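PDB 5Y5R: pyrethroid hydrolase from Sphingobium faniae, which hydrolyses pyrethroid pesticides, splitting the carboxylic ester of compounds such as cypermethrin and permethrin into an alcohol and a cyclopropanecarboxylic acid. Local coordinates for residues A[100-105]-A[200-205]; A[225-230]-A[234-239]. One frame throughout, in Å; residues are numbered along the deposited sequence.

Contact 1 (A[100-105]-A[200-205]); sequences YLTAVL and LDDVVL. With 8NL ((2-methyl-3-phenyl-phenyl)methyl (1~{S})-3-[(~{E})-2-chloranyl-3,3,3-tris(fluoranyl)prop-1-enyl]-2,2-dimethyl-cyclopropane-1-carboxylate), chain G.
Two donors meet at Asp202 OD2: the hydroxyl of Thr102, with OG1 3.0 Å from OD2 of Asp202, and ND1 of His230. The threonine comes to the carboxylate on its anti side, 28° out of the carboxylate plane, with its methyl CG2 also close to the same oxygen. Thr102 OG1 reaches across because it stands anti to the backbone N (chi1 -173°), on a residue whose phi and psi are both positive just past the end of strand 95-101. The other carboxylate oxygen is turned back on its own loop. Leu205 N donates to Asp202 OD1 at 3.1 Å, from well above the carboxylate plane, and closes an Asx motif; a weak, strongly bent bond from Val204 N joins it. Bonds to both oxygens restrict the rotation of the carboxylate.

Beside the Thr102-Asp202 bond, Leu205 and Thr102 run past each other in opposite directions. The branch CD2 of Leu205 rests 3.4 Å from Thr102 O and also lies against the hydroxyl oxygen; all the touching residues are buried. The flanking valines turn to the bound pyrethroid ester: Val204 CG1 is 3.7 Å from C15 of 8NL, and Val104 CG2 touches its C18 methyl. Asp202 and His230 probably form the charge relay system, as in the near-identical enzyme, consistent with Thr102 as a second-shell residue that positions the acid; an acid on the loop after a sheet strand is characteristic of the alpha/beta hydrolase catalytic triad.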
ATOM      1  N   TYR A 100      -4.676   4.308   3.925  1.00 20.15           N
ATOM      2  CA  TYR A 100      -4.546   2.862   3.735  1.00 19.02           C
ATOM      3  C   TYR A 100      -5.574   2.409   2.701  1.00 15.52           C
ATOM      4  O   TYR A 100      -6.767   2.297   3.009  1.00 21.78           O
ATOM      5  CB  TYR A 100      -4.715   2.114   5.062  1.00 17.51           C
ATOM      6  CG  TYR A 100      -3.664   2.421   6.091  1.00 16.14           C
ATOM      7  CD1 TYR A 100      -3.748   3.560   6.886  1.00 21.39           C
ATOM      8  CD2 TYR A 100      -2.582   1.594   6.262  1.00 18.51           C
ATOM      9  CE1 TYR A 100      -2.811   3.852   7.840  1.00 15.52           C
ATOM     10  CE2 TYR A 100      -1.626   1.880   7.199  1.00 20.19           C
ATOM     11  CZ  TYR A 100      -1.732   3.022   7.982  1.00 23.57           C
ATOM     12  OH  TYR A 100      -0.785   3.293   8.948  1.00 19.69           O
ATOM     13  N   LEU A 101      -5.115   2.108   1.491  1.00 16.10           N
ATOM     14  CA  LEU A 101      -5.975   1.747   0.365  1.00 16.88           C
ATOM     15  C   LEU A 101      -6.013   0.228   0.234  1.00 18.90           C
ATOM     16  O   LEU A 101      -5.125  -0.377  -0.386  1.00 21.13           O
ATOM     17  CB  LEU A 101      -5.491   2.422  -0.925  1.00 14.54           C
ATOM     18  CG  LEU A 101      -6.204   2.030  -2.223  1.00 17.49           C
ATOM     19  CD1 LEU A 101      -7.734   2.236  -2.169  1.00 14.68           C
ATOM     20  CD2 LEU A 101      -5.601   2.776  -3.401  1.00 20.11           C
ATOM     21  N   THR A 102      -7.112  -0.363   0.728  1.00 22.65           N
ATOM     22  CA  THR A 102      -7.305  -1.797   0.954  1.00 16.86           C
ATOM     23  C   THR A 102      -5.937  -2.366   1.295  1.00 18.31           C
ATOM     24  O   THR A 102      -5.389  -3.236   0.602  1.00 21.09           O
ATOM     25  CB  THR A 102      -8.050  -2.454  -0.231  1.00 21.71           C
ATOM     26  OG1 THR A 102      -8.371  -3.819   0.074  1.00 21.43           O
ATOM     27  CG2 THR A 102      -7.282  -2.361  -1.583  1.00 20.39           C
ATOM     28  N   ALA A 103      -5.355  -1.803   2.350  1.00 15.51           N
ATOM     29  CA  ALA A 103      -3.947  -1.944   2.685  1.00 18.36           C
ATOM     30  C   ALA A 103      -3.795  -2.626   4.035  1.00 18.65           C
ATOM     31  O   ALA A 103      -4.732  -2.691   4.821  1.00 14.90           O
ATOM     32  CB  ALA A 103      -3.234  -0.575   2.727  1.00 17.21           C
ATOM     33  N   VAL A 104      -2.587  -3.121   4.299  1.00 24.88           N
ATOM     34  CA  VAL A 104      -2.295  -3.768   5.575  1.00 20.35           C
ATOM     35  C   VAL A 104      -2.188  -2.663   6.624  1.00 16.12           C
ATOM     36  O   VAL A 104      -1.271  -1.839   6.591  1.00 17.60           O
ATOM     37  CB  VAL A 104      -1.012  -4.616   5.498  1.00 17.46           C
ATOM     38  CG1 VAL A 104      -0.732  -5.276   6.830  1.00 21.06           C
ATOM     39  CG2 VAL A 104      -1.138  -5.665   4.431  1.00 27.43           C
ATOM     40  N   LEU A 105      -3.122  -2.657   7.570  1.00 18.94           N
ATOM     41  CA  LEU A 105      -3.156  -1.713   8.679  1.00 16.18           C
ATOM     42  C   LEU A 105      -3.055  -2.561   9.937  1.00 18.43           C
ATOM     43  O   LEU A 105      -3.998  -3.267  10.301  1.00 16.21           O
ATOM     44  CB  LEU A 105      -4.438  -0.883   8.680  1.00 20.54           C
ATOM     45  CG  LEU A 105      -4.614  -0.062   9.950  1.00 25.11           C
ATOM     46  CD1 LEU A 105      -3.567   1.065   9.975  1.00 18.57           C
ATOM     47  CD2 LEU A 105      -6.052   0.463  10.096  1.00 20.58           C
ATOM     48  N   LEU A 200     -14.707  -2.595  -1.646  1.00 19.39           N
ATOM     49  CA  LEU A 200     -15.780  -3.474  -1.177  1.00 19.96           C
ATOM     50  C   LEU A 200     -15.739  -4.875  -1.796  1.00 23.03           C
ATOM     51  O   LEU A 200     -16.127  -5.852  -1.136  1.00 20.66           O
ATOM     52  CB  LEU A 200     -17.129  -2.831  -1.439  1.00 18.14           C
ATOM     53  CG  LEU A 200     -17.300  -1.552  -0.617  1.00 25.94           C
ATOM     54  CD1 LEU A 200     -18.555  -0.769  -1.028  1.00 21.25           C
ATOM     55  CD2 LEU A 200     -17.351  -1.917   0.855  1.00 19.08           C
ATOM     56  N   ASP A 201     -15.316  -5.007  -3.056  1.00 20.43           N
ATOM     57  CA  ASP A 201     -15.376  -6.305  -3.723  1.00 19.42           C
ATOM     58  C   ASP A 201     -14.007  -6.965  -3.849  1.00 19.10           C
ATOM     59  O   ASP A 201     -13.800  -7.780  -4.747  1.00 18.36           O
ATOM     60  CB  ASP A 201     -16.045  -6.201  -5.095  1.00 19.20           C
ATOM     61  CG  ASP A 201     -17.458  -5.618  -5.016  1.00 25.35           C
ATOM     62  OD1 ASP A 201     -17.991  -5.517  -3.889  1.00 22.59           O
ATOM     63  OD2 ASP A 201     -18.060  -5.294  -6.075  1.00 25.69           O
ATOM     64  N   ASP A 202     -13.065  -6.592  -3.002  1.00 21.25           N
ATOM     65  CA  ASP A 202     -11.744  -7.192  -3.037  1.00 20.28           C
ATOM     66  C   ASP A 202     -11.810  -8.669  -2.600  1.00 23.42           C
ATOM     67  O   ASP A 202     -12.434  -9.006  -1.585  1.00 16.35           O
ATOM     68  CB  ASP A 202     -10.798  -6.367  -2.157  1.00 18.72           C
ATOM     69  CG  ASP A 202      -9.315  -6.679  -2.420  1.00 22.05           C
ATOM     70  OD1 ASP A 202      -8.991  -7.804  -2.892  1.00 22.64           O
ATOM     71  OD2 ASP A 202      -8.474  -5.782  -2.195  1.00 22.25           O
ATOM     72  N   VAL A 203     -11.210  -9.559  -3.396  1.00 20.48           N
ATOM     73  CA  VAL A 203     -11.102 -10.972  -3.035  1.00 23.36           C
ATOM     74  C   VAL A 203      -9.687 -11.388  -2.656  1.00 22.85           C
ATOM     75  O   VAL A 203      -9.509 -12.494  -2.106  1.00 21.63           O
ATOM     76  CB  VAL A 203     -11.640 -11.898  -4.146  1.00 23.37           C
ATOM     77  CG1 VAL A 203     -13.133 -11.642  -4.397  1.00 27.59           C
ATOM     78  CG2 VAL A 203     -10.792 -11.808  -5.415  1.00 25.24           C
ATOM     79  N   VAL A 204      -8.685 -10.561  -2.936  1.00 19.75           N
ATOM     80  CA  VAL A 204      -7.348 -10.760  -2.383  1.00 21.44           C
ATOM     81  C   VAL A 204      -7.381 -10.505  -0.884  1.00 24.60           C
ATOM     82  O   VAL A 204      -7.155 -11.404  -0.062  1.00 15.77           O
ATOM     83  CB  VAL A 204      -6.364  -9.806  -3.085  1.00 24.48           C
ATOM     84  CG1 VAL A 204      -4.967  -9.842  -2.474  1.00 23.86           C
ATOM     85  CG2 VAL A 204      -6.341 -10.077  -4.573  1.00 20.89           C
ATOM     86  N   LEU A 205      -7.794  -9.301  -0.515  1.00 18.16           N
ATOM     87  CA  LEU A 205      -7.951  -8.895   0.869  1.00 20.32           C
ATOM     88  C   LEU A 205      -9.438  -8.653   1.122  1.00 17.83           C
ATOM     89  O   LEU A 205      -9.959  -7.581   0.776  1.00 18.31           O
ATOM     90  CB  LEU A 205      -7.139  -7.634   1.141  1.00 21.05           C
ATOM     91  CG  LEU A 205      -7.244  -7.067   2.549  1.00 20.17           C
ATOM     92  CD1 LEU A 205      -6.605  -8.021   3.483  1.00 15.48           C
ATOM     93  CD2 LEU A 205      -6.545  -5.753   2.584  1.00 18.49           C
TER
HETATM   94  C   8NL G 301       0.671  -9.020  -6.354  1.00 19.02           C
HETATM   95  C8  8NL G 301       1.088  -9.151 -10.387  1.00 19.77           C
HETATM   96  C9  8NL G 301       1.692 -10.105 -11.201  1.00 20.80           C
HETATM   97  C10 8NL G 301       1.402 -11.452 -11.035  1.00 20.64           C
HETATM   98  C11 8NL G 301       0.492 -11.784 -10.034  1.00 26.29           C
HETATM   99  C12 8NL G 301      -0.104 -10.813  -9.230  1.00 16.22           C
HETATM  100  C13 8NL G 301      -0.639  -6.615  -5.027  1.00 20.51           C
HETATM  101  O   8NL G 301      -1.031  -7.576  -4.018  1.00 26.62           O
HETATM  102 CL   8NL G 301      -0.884 -12.704   0.957  1.00 67.16          CL
HETATM  103  C21 8NL G 301      -0.533 -11.256   0.010  1.00 36.44           C
HETATM  104  C22 8NL G 301       0.459 -11.387  -1.122  1.00 35.78           C
HETATM  105  F2  8NL G 301      -0.212 -11.363  -2.260  1.00 35.82           F
HETATM  106  F1  8NL G 301       1.379 -10.442  -1.119  1.00 42.35           F
HETATM  107  F   8NL G 301       1.065 -12.547  -0.980  1.00 31.88           F
HETATM  108  C20 8NL G 301      -1.176 -10.118   0.274  1.00 29.03           C
HETATM  109  C16 8NL G 301      -0.881  -8.848  -0.493  1.00 32.58           C
HETATM  110  C17 8NL G 301      -2.015  -7.883  -0.162  1.00 26.84           C
HETATM  111  C18 8NL G 301      -1.109  -7.116   0.790  1.00 31.23           C
HETATM  112  C19 8NL G 301      -3.221  -8.557   0.510  1.00 27.14           C
HETATM  113  C15 8NL G 301      -1.735  -8.304  -1.633  1.00 32.19           C
HETATM  114  C14 8NL G 301      -0.883  -7.413  -2.542  1.00 26.42           C
HETATM  115  O1  8NL G 301      -0.059  -6.637  -2.054  1.00 24.06           O
HETATM  116  C2  8NL G 301      -0.788  -7.001  -6.508  1.00 21.85           C
HETATM  117  C3  8NL G 301      -1.566  -6.147  -7.279  1.00 21.87           C
HETATM  118  C4  8NL G 301      -1.787  -6.371  -8.638  1.00 17.32           C
HETATM  119  C5  8NL G 301      -1.186  -7.454  -9.272  1.00 20.19           C
HETATM  120  C6  8NL G 301      -0.398  -8.344  -8.553  1.00 21.04           C
HETATM  121  C1  8NL G 301      -0.188  -8.107  -7.165  1.00 20.50           C
HETATM  122  C7  8NL G 301       0.197  -9.473  -9.379  1.00 18.30           C

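Contact 2 (A[225-230]-A[234-239]); sequences SLPASH and YSMPER. With 8NL ((2-methyl-3-phenyl-phenyl)methyl (1~{S})-3-[(~{E})-2-chloranyl-3,3,3-tris(fluoranyl)prop-1-enyl]-2,2-dimethyl-cyclopropane-1-carboxylate), chain G; SO4 (sulfate ion), chain H.
The selenomethionine Met236 crosses the ring of Pro227 at a slant, with Met236 SE 3.7 Å from Pro227 CD, while the terminal methyl CE turns over toward the backbone. Met236 CE ends 3.4 Å from Pro227 O and 3.8 Å from Ala228 CB. Its chain leaves CA with CG between the backbone N and the carbonyl carbon (chi1 40°) and bends at chi3, which brings the methyl to the carbonyl of Pro227. Leu226 offers CB to the selenium, and Ala228 CB also meets Ser235 OG, a hydroxyl bonded to Asp158.

The Met236 methyl also lies over a face of the Arg239 guanidinium, with CE 3.7 Å above the plane of that group, off toward the rim. Pro227 CG approaches the same group more obliquely. These side chains join the exit of edge strand 222-226, where Pro227 centres an inverse gamma turn, to the start of helix 237-249. In this alpha/beta hydrolase the loop that follows the strand carries His230, probably the histidine of the charge relay system, as in the near-identical enzyme. His230 meets the ester with its ring edge, NE2 donating to the 8NL oxygen O at 3.3 Å.

A sulfate, probably from the crystallisation liquor, sits at the N-terminus of the helix, with Met236 in the N-cap position. Glu238 N donates to sulfate O1, and Arg239 N to sulfate O2 at 2.8 Å. The bend of Arg239 at chi3 (-84°) turns the edge of the guanidinium to the anion, where Arg239 NE makes a fairly straight bond to sulfate O2 at 2.9 Å and Arg239 NH2 binds O3.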
ATOM      1  N   SER A 225     -15.604   4.081   1.519  1.00 22.69           N
ATOM      2  CA  SER A 225     -15.803   2.804   0.847  1.00 20.01           C
ATOM      3  C   SER A 225     -15.910   3.031  -0.650  1.00 25.12           C
ATOM      4  O   SER A 225     -16.639   3.924  -1.087  1.00 24.50           O
ATOM      5  CB  SER A 225     -17.081   2.127   1.349  1.00 23.44           C
ATOM      6  OG  SER A 225     -16.994   1.864   2.729  1.00 23.88           O
ATOM      7  N   LEU A 226     -15.185   2.220  -1.430  1.00 18.03           N
ATOM      8  CA  LEU A 226     -15.252   2.252  -2.877  1.00 21.45           C
ATOM      9  C   LEU A 226     -15.799   0.926  -3.378  1.00 21.14           C
ATOM     10  O   LEU A 226     -15.462  -0.121  -2.810  1.00 19.72           O
ATOM     11  CB  LEU A 226     -13.867   2.466  -3.483  1.00 20.46           C
ATOM     12  CG  LEU A 226     -13.063   3.715  -3.188  1.00 23.28           C
ATOM     13  CD1 LEU A 226     -11.768   3.611  -4.006  1.00 18.97           C
ATOM     14  CD2 LEU A 226     -13.846   4.982  -3.522  1.00 23.74           C
ATOM     15  N   PRO A 227     -16.688   0.924  -4.470  1.00 20.60           N
ATOM     16  CA  PRO A 227     -17.238  -0.327  -5.024  1.00 14.75           C
ATOM     17  C   PRO A 227     -16.308  -1.000  -6.039  1.00 19.21           C
ATOM     18  O   PRO A 227     -16.677  -1.236  -7.189  1.00 17.22           O
ATOM     19  CB  PRO A 227     -18.534   0.160  -5.675  1.00 20.29           C
ATOM     20  CG  PRO A 227     -18.190   1.566  -6.138  1.00 19.06           C
ATOM     21  CD  PRO A 227     -17.176   2.117  -5.186  1.00 21.52           C
ATOM     22  N   ALA A 228     -15.094  -1.352  -5.601  1.00 20.75           N
ATOM     23  CA  ALA A 228     -14.038  -1.847  -6.484  1.00 20.07           C
ATOM     24  C   ALA A 228     -13.418  -3.143  -5.949  1.00 19.68           C
ATOM     25  O   ALA A 228     -13.486  -3.435  -4.757  1.00 16.35           O
ATOM     26  CB  ALA A 228     -12.942  -0.807  -6.637  1.00 20.20           C
ATOM     27  N   SER A 229     -12.742  -3.890  -6.826  1.00 22.21           N
ATOM     28  CA  SER A 229     -11.969  -5.026  -6.330  1.00 24.70           C
ATOM     29  C   SER A 229     -10.562  -4.554  -6.009  1.00 24.51           C
ATOM     30  O   SER A 229     -10.389  -3.404  -5.598  1.00 20.35           O
ATOM     31  CB  SER A 229     -11.956  -6.222  -7.291  1.00 23.04           C
ATOM     32  OG  SER A 229     -11.595  -5.886  -8.609  1.00 29.78           O
ATOM     33  N   HIS A 230      -9.555  -5.424  -6.196  1.00 22.75           N
ATOM     34  CA  HIS A 230      -8.258  -5.232  -5.546  1.00 18.93           C
ATOM     35  C   HIS A 230      -7.548  -3.930  -5.929  1.00 20.88           C
ATOM     36  O   HIS A 230      -6.745  -3.415  -5.146  1.00 18.70           O
ATOM     37  CB  HIS A 230      -7.320  -6.411  -5.859  1.00 21.85           C
ATOM     38  CG  HIS A 230      -6.093  -6.420  -5.000  1.00 20.50           C
ATOM     39  ND1 HIS A 230      -6.154  -6.264  -3.630  1.00 18.53           N
ATOM     40  CD2 HIS A 230      -4.780  -6.450  -5.315  1.00 22.20           C
ATOM     41  CE1 HIS A 230      -4.931  -6.261  -3.134  1.00 18.82           C
ATOM     42  NE2 HIS A 230      -4.077  -6.352  -4.136  1.00 21.18           N
ATOM     43  N   TYR A 234      -6.836   1.303 -10.911  1.00 22.59           N
ATOM     44  CA  TYR A 234      -7.151   0.968 -12.295  1.00 22.07           C
ATOM     45  C   TYR A 234      -8.607   1.239 -12.660  1.00 19.66           C
ATOM     46  O   TYR A 234      -8.888   1.664 -13.778  1.00 21.01           O
ATOM     47  CB  TYR A 234      -6.835  -0.495 -12.588  1.00 21.69           C
ATOM     48  CG  TYR A 234      -5.373  -0.876 -12.663  1.00 22.11           C
ATOM     49  CD1 TYR A 234      -4.376   0.050 -12.981  1.00 17.73           C
ATOM     50  CD2 TYR A 234      -4.993  -2.201 -12.408  1.00 19.12           C
ATOM     51  CE1 TYR A 234      -3.006  -0.348 -13.034  1.00 17.19           C
ATOM     52  CE2 TYR A 234      -3.681  -2.604 -12.468  1.00 19.02           C
ATOM     53  CZ  TYR A 234      -2.691  -1.717 -12.771  1.00 19.31           C
ATOM     54  OH  TYR A 234      -1.409  -2.211 -12.780  1.00 20.75           O
ATOM     55  N   SER A 235      -9.566   0.933 -11.786  1.00 22.18           N
ATOM     56  CA  SER A 235     -10.954   0.979 -12.236  1.00 19.47           C
ATOM     57  C   SER A 235     -11.660   2.295 -11.956  1.00 19.10           C
ATOM     58  O   SER A 235     -12.583   2.625 -12.698  1.00 21.19           O
ATOM     59  CB  SER A 235     -11.776  -0.164 -11.636  1.00 21.26           C
ATOM     60  OG  SER A 235     -11.653  -0.157 -10.250  1.00 17.48           O
HETATM   61  N   MSE A 236     -11.276   3.051 -10.925  1.00 17.22           N
HETATM   62  CA  MSE A 236     -11.905   4.372 -10.716  1.00 20.42           C
HETATM   63  C   MSE A 236     -10.923   5.424 -10.212  1.00 15.19           C
HETATM   64  O   MSE A 236     -11.071   5.958  -9.107  1.00 18.92           O
HETATM   65  CB  MSE A 236     -13.077   4.235  -9.741  1.00 17.01           C
HETATM   66  CG  MSE A 236     -12.746   3.291  -8.602  1.00 18.51           C
HETATM   67 SE   MSE A 236     -14.334   2.834  -7.512  0.65 26.76          SE
HETATM   68  CE  MSE A 236     -15.211   1.532  -8.584  1.00 19.20           C
ATOM     69  N   PRO A 237      -9.926   5.736 -11.034  1.00 18.59           N
ATOM     70  CA  PRO A 237      -8.927   6.734 -10.624  1.00 17.69           C
ATOM     71  C   PRO A 237      -9.529   8.066 -10.223  1.00 18.70           C
ATOM     72  O   PRO A 237      -9.008   8.712  -9.308  1.00 18.49           O
ATOM     73  CB  PRO A 237      -8.052   6.897 -11.883  1.00 16.15           C
ATOM     74  CG  PRO A 237      -8.936   6.464 -13.006  1.00 18.43           C
ATOM     75  CD  PRO A 237      -9.773   5.335 -12.443  1.00 19.10           C
ATOM     76  N   GLU A 238     -10.598   8.493 -10.902  1.00 25.57           N
ATOM     77  CA  GLU A 238     -11.232   9.787 -10.623  1.00 23.62           C
ATOM     78  C   GLU A 238     -11.832   9.820  -9.219  1.00 22.25           C
ATOM     79  O   GLU A 238     -11.543  10.726  -8.427  1.00 23.37           O
ATOM     80  CB  GLU A 238     -12.319  10.040 -11.663  1.00 23.61           C
ATOM     81  CG  GLU A 238     -11.860  10.388 -13.082  1.00 33.32           C
ATOM     82  CD  GLU A 238     -11.460  11.844 -13.240  1.00 43.91           C
ATOM     83  OE1 GLU A 238     -11.395  12.565 -12.215  1.00 44.61           O
ATOM     84  OE2 GLU A 238     -11.229  12.278 -14.396  1.00 46.58           O
ATOM     85  N   ARG A 239     -12.655   8.814  -8.888  1.00 19.43           N
ATOM     86  CA  ARG A 239     -13.255   8.746  -7.562  1.00 20.73           C
ATOM     87  C   ARG A 239     -12.188   8.561  -6.500  1.00 24.30           C
ATOM     88  O   ARG A 239     -12.283   9.124  -5.399  1.00 19.67           O
ATOM     89  CB  ARG A 239     -14.260   7.591  -7.484  1.00 22.65           C
ATOM     90  CG  ARG A 239     -15.581   7.879  -8.212  1.00 30.01           C
ATOM     91  CD  ARG A 239     -16.494   6.668  -8.410  1.00 22.29           C
ATOM     92  NE  ARG A 239     -16.123   5.910  -9.613  1.00 29.94           N
ATOM     93  CZ  ARG A 239     -16.769   4.834 -10.084  1.00 33.31           C
ATOM     94  NH1 ARG A 239     -17.867   4.376  -9.492  1.00 23.71           N
ATOM     95  NH2 ARG A 239     -16.319   4.214 -11.177  1.00 25.50           N
TER
HETATM   96  C   8NL G 301       0.671  -9.020  -6.354  1.00 19.02           C
HETATM   97  C8  8NL G 301       1.088  -9.151 -10.387  1.00 19.77           C
HETATM   98  C9  8NL G 301       1.692 -10.105 -11.201  1.00 20.80           C
HETATM   99  C10 8NL G 301       1.402 -11.452 -11.035  1.00 20.64           C
HETATM  100  C11 8NL G 301       0.492 -11.784 -10.034  1.00 26.29           C
HETATM  101  C12 8NL G 301      -0.104 -10.813  -9.230  1.00 16.22           C
HETATM  102  C13 8NL G 301      -0.639  -6.615  -5.027  1.00 20.51           C
HETATM  103  O   8NL G 301      -1.031  -7.576  -4.018  1.00 26.62           O
HETATM  104 CL   8NL G 301      -0.884 -12.704   0.957  1.00 67.16          CL
HETATM  105  C21 8NL G 301      -0.533 -11.256   0.010  1.00 36.44           C
HETATM  106  C22 8NL G 301       0.459 -11.387  -1.122  1.00 35.78           C
HETATM  107  F2  8NL G 301      -0.212 -11.363  -2.260  1.00 35.82           F
HETATM  108  F1  8NL G 301       1.379 -10.442  -1.119  1.00 42.35           F
HETATM  109  F   8NL G 301       1.065 -12.547  -0.980  1.00 31.88           F
HETATM  110  C20 8NL G 301      -1.176 -10.118   0.274  1.00 29.03           C
HETATM  111  C16 8NL G 301      -0.881  -8.848  -0.493  1.00 32.58           C
HETATM  112  C17 8NL G 301      -2.015  -7.883  -0.162  1.00 26.84           C
HETATM  113  C18 8NL G 301      -1.109  -7.116   0.790  1.00 31.23           C
HETATM  114  C19 8NL G 301      -3.221  -8.557   0.510  1.00 27.14           C
HETATM  115  C15 8NL G 301      -1.735  -8.304  -1.633  1.00 32.19           C
HETATM  116  C14 8NL G 301      -0.883  -7.413  -2.542  1.00 26.42           C
HETATM  117  O1  8NL G 301      -0.059  -6.637  -2.054  1.00 24.06           O
HETATM  118  C2  8NL G 301      -0.788  -7.001  -6.508  1.00 21.85           C
HETATM  119  C3  8NL G 301      -1.566  -6.147  -7.279  1.00 21.87           C
HETATM  120  C4  8NL G 301      -1.787  -6.371  -8.638  1.00 17.32           C
HETATM  121  C5  8NL G 301      -1.186  -7.454  -9.272  1.00 20.19           C
HETATM  122  C6  8NL G 301      -0.398  -8.344  -8.553  1.00 21.04           C
HETATM  123  C1  8NL G 301      -0.188  -8.107  -7.165  1.00 20.50           C
HETATM  124  C7  8NL G 301       0.197  -9.473  -9.379  1.00 18.30           C
HETATM  125  S   SO4 H 302     -13.903   7.017 -12.341  1.00 34.49           S
HETATM  126  O1  SO4 H 302     -12.522   7.058 -12.812  1.00 27.64           O
HETATM  127  O2  SO4 H 302     -13.911   7.282 -10.893  1.00 27.27           O
HETATM  128  O3  SO4 H 302     -14.466   5.725 -12.697  1.00 25.21           O
HETATM  129  O4  SO4 H 302     -14.700   8.060 -13.003  1.00 33.13           O

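In the fold
From the N terminus, the chain first lays down strands 3-9, 32-34 and 71-77 of the parallel sheet, and then reaches the end of strand 95-101. Contact 1 closes a long loop from there, 94 residues that hold helices 113-116, 126-131 and 148-155, the small antiparallel sheet and strand 194-199. Contact 2 follows in series after helix 207-216 and spans just three residues, folding the exit of strand 222-226 onto helix 237-249. The two loops neither nest nor cross. They meet at the sheet, where Leu200 N lies 2.8 Å from Leu226 O, and in the active site, where Asp202 of contact 1 meets His230 of contact 2, whose NE2 side faces the ester.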